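Local coordinates for beta-amyloid-like protein (Caenorhabditis elegans, PDB 3K66), which is a worm homolog of human amyloid precursor protein, whose extracellular E2 domain binds heparin and which probably takes part in cell adhesion and neuronal development, at residues K139-T144 and E208-I213. Sequence-based numbering, arbitrary orientation.
Sequences KDRMHT and EVSPDI
Met142 and Val209 meet in a small apolar surface contact inside the all-helical E2 fold, where one side of helix 123-154 meets the C-terminal end of helix 195-209 and the start of the chain that follows it. The backbones come nearest at Met142 and Ser210, whose CA atoms lie 5.4 Å apart; Ser210 is also where the chain leaves helical geometry. Met142 suits this place because its long, unbranched thioether chain can run past the CG1 methyl of a branched neighbour. CG stands anti to the backbone N (chi1 172°), which carries CG and SD out along Val209; a bend at chi3 (65°) turns the terminal methyl CE, and the two side chains cross at about a right angle. Methyl CG1 of Val209 faces Met142 CB at 3.6 Å and also lies beside CG and SD. An alanine here in place of Met142 would probably leave CG1 of Val209 without the CG and SD that cover it, opening a gap where the end of helix 195-209 meets helix 123-154. Beside this patch the joint turns polar. Arg141 reaches out with its chain extended from CG to NE and presents the edge of its guanidinium to Ser210, NH1 lying 3.6 Å from Ser210 CB. Serine, with its short side chain, leaves room for the guanidinium edge beside its CB, which lies in the plane of the group. Arg206 of helix 195-209 brings a like charge near Arg141 NE, while Glu138 offers it a long, weak ion pair. Away from this contact, Asp140 pairs in a salt bridge with Lys103 of helix 55-119, and Thr144 touches Val166 and Arg169 of helix 163-182. Two waters join the segments. One accepts from Arg141 NH2 at 3.0 Å and donates to Pro211 O; the other donates to the carbonyl O of Met142 and is hydrogen-bonded to Ser210 OG, 2.7 Å away.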
loop_
_atom_site.group_PDB
_atom_site.type_symbol
_atom_site.label_atom_id
_atom_site.label_comp_id
_atom_site.label_asym_id
_atom_site.label_seq_id
_atom_site.Cartn_x
_atom_site.Cartn_y
_atom_site.Cartn_z
ATOM N N LYS A 139 11.474 1.579 5.424
ATOM C CA LYS A 139 10.521 0.893 4.542
ATOM C C LYS A 139 9.124 1.271 5.018
ATOM O O LYS A 139 8.196 1.425 4.232
ATOM C CB LYS A 139 10.683 -0.628 4.625
ATOM C CG LYS A 139 11.799 -1.054 3.848
ATOM N N ASP A 140 8.978 1.415 6.327
ATOM C CA ASP A 140 7.692 1.787 6.903
ATOM C C ASP A 140 7.304 3.175 6.383
ATOM O O ASP A 140 6.156 3.420 6.013
ATOM C CB ASP A 140 7.778 1.790 8.437
ATOM C CG ASP A 140 6.420 1.920 9.104
ATOM O OD1 ASP A 140 5.397 2.088 8.401
ATOM O OD2 ASP A 140 6.378 1.858 10.346
ATOM N N ARG A 141 8.267 4.089 6.370
ATOM C CA ARG A 141 8.025 5.450 5.899
ATOM C C ARG A 141 7.575 5.405 4.441
ATOM O O ARG A 141 6.505 5.885 4.091
ATOM C CB ARG A 141 9.305 6.291 6.046
ATOM C CG ARG A 141 9.195 7.767 5.727
ATOM C CD ARG A 141 10.454 8.445 6.179
ATOM N NE ARG A 141 10.540 9.850 5.839
ATOM C CZ ARG A 141 10.735 10.319 4.611
ATOM N NH1 ARG A 141 10.863 9.489 3.587
ATOM N NH2 ARG A 141 10.805 11.634 4.410
ATOM N N MET A 142 8.395 4.804 3.595
ATOM C CA MET A 142 8.082 4.704 2.181
ATOM C C MET A 142 6.647 4.224 1.944
ATOM O O MET A 142 5.896 4.852 1.203
ATOM C CB MET A 142 9.078 3.776 1.490
ATOM C CG MET A 142 8.716 3.476 0.058
ATOM S SD MET A 142 9.670 2.080 -0.543
ATOM C CE MET A 142 9.064 0.808 0.491
ATOM N N HIS A 143 6.261 3.122 2.573
ATOM C CA HIS A 143 4.906 2.633 2.392
ATOM C C HIS A 143 3.868 3.632 2.867
ATOM O O HIS A 143 2.861 3.844 2.207
ATOM C CB HIS A 143 4.682 1.323 3.133
ATOM C CG HIS A 143 5.182 0.121 2.397
ATOM N ND1 HIS A 143 4.335 -0.787 1.794
ATOM C CD2 HIS A 143 6.438 -0.332 2.169
ATOM C CE1 HIS A 143 5.050 -1.747 1.233
ATOM N NE2 HIS A 143 6.329 -1.496 1.447
ATOM N N THR A 144 4.099 4.261 4.009
ATOM C CA THR A 144 3.106 5.194 4.500
ATOM C C THR A 144 2.913 6.331 3.519
ATOM O O THR A 144 1.787 6.641 3.147
ATOM C CB THR A 144 3.480 5.786 5.857
ATOM O OG1 THR A 144 3.806 4.732 6.770
ATOM C CG2 THR A 144 2.309 6.582 6.414
ATOM N N GLU A 208 17.414 7.021 -1.567
ATOM C CA GLU A 208 17.082 6.007 -2.570
ATOM C C GLU A 208 15.636 5.534 -2.599
ATOM O O GLU A 208 14.977 5.552 -3.647
ATOM C CB GLU A 208 17.932 4.754 -2.375
ATOM C CG GLU A 208 19.402 4.896 -2.669
ATOM C CD GLU A 208 20.117 3.562 -2.558
ATOM O OE1 GLU A 208 19.743 2.626 -3.295
ATOM O OE2 GLU A 208 21.041 3.459 -1.728
ATOM N N VAL A 209 15.167 5.081 -1.444
ATOM C CA VAL A 209 13.838 4.514 -1.305
ATOM C C VAL A 209 12.634 5.441 -1.328
ATOM O O VAL A 209 11.583 5.079 -1.845
ATOM C CB VAL A 209 13.790 3.674 -0.037
ATOM C CG1 VAL A 209 12.383 3.215 0.217
ATOM C CG2 VAL A 209 14.733 2.486 -0.194
ATOM N N SER A 210 12.772 6.620 -0.745
ATOM C CA SER A 210 11.675 7.573 -0.713
ATOM C C SER A 210 12.258 8.976 -0.856
ATOM O O SER A 210 12.404 9.704 0.127
ATOM C CB SER A 210 10.905 7.457 0.604
ATOM O OG SER A 210 9.602 8.006 0.475
ATOM N N PRO A 211 12.583 9.369 -2.097
ATOM C CA PRO A 211 13.157 10.641 -2.549
ATOM C C PRO A 211 12.430 11.946 -2.201
ATOM O O PRO A 211 12.193 12.233 -1.019
ATOM C CB PRO A 211 13.300 10.428 -4.056
ATOM C CG PRO A 211 12.216 9.438 -4.372
ATOM C CD PRO A 211 12.363 8.469 -3.242
ATOM N N ASP A 212 12.110 12.740 -3.226
ATOM C CA ASP A 212 11.473 14.043 -3.016
ATOM C C ASP A 212 10.330 14.420 -3.964
ATOM O O ASP A 212 9.222 14.744 -3.519
ATOM C CB ASP A 212 12.540 15.155 -3.051
ATOM N N ILE A 213 10.615 14.403 -5.265
ATOM C CA ILE A 213 9.649 14.716 -6.344
ATOM C C ILE A 213 9.482 16.205 -6.621
ATOM O O ILE A 213 9.672 17.054 -5.740
ATOM C CB ILE A 213 8.200 14.113 -6.117
ATOM C CG1 ILE A 213 7.236 15.185 -5.588
ATOM C CG2 ILE A 213 8.242 12.888 -5.188
ATOM C CD1 ILE A 213 5.778 14.899 -5.881
HETATM O O HOH W 1 11.578 12.558 1.617
HETATM O O HOH W 2 7.669 6.407 -0.461
#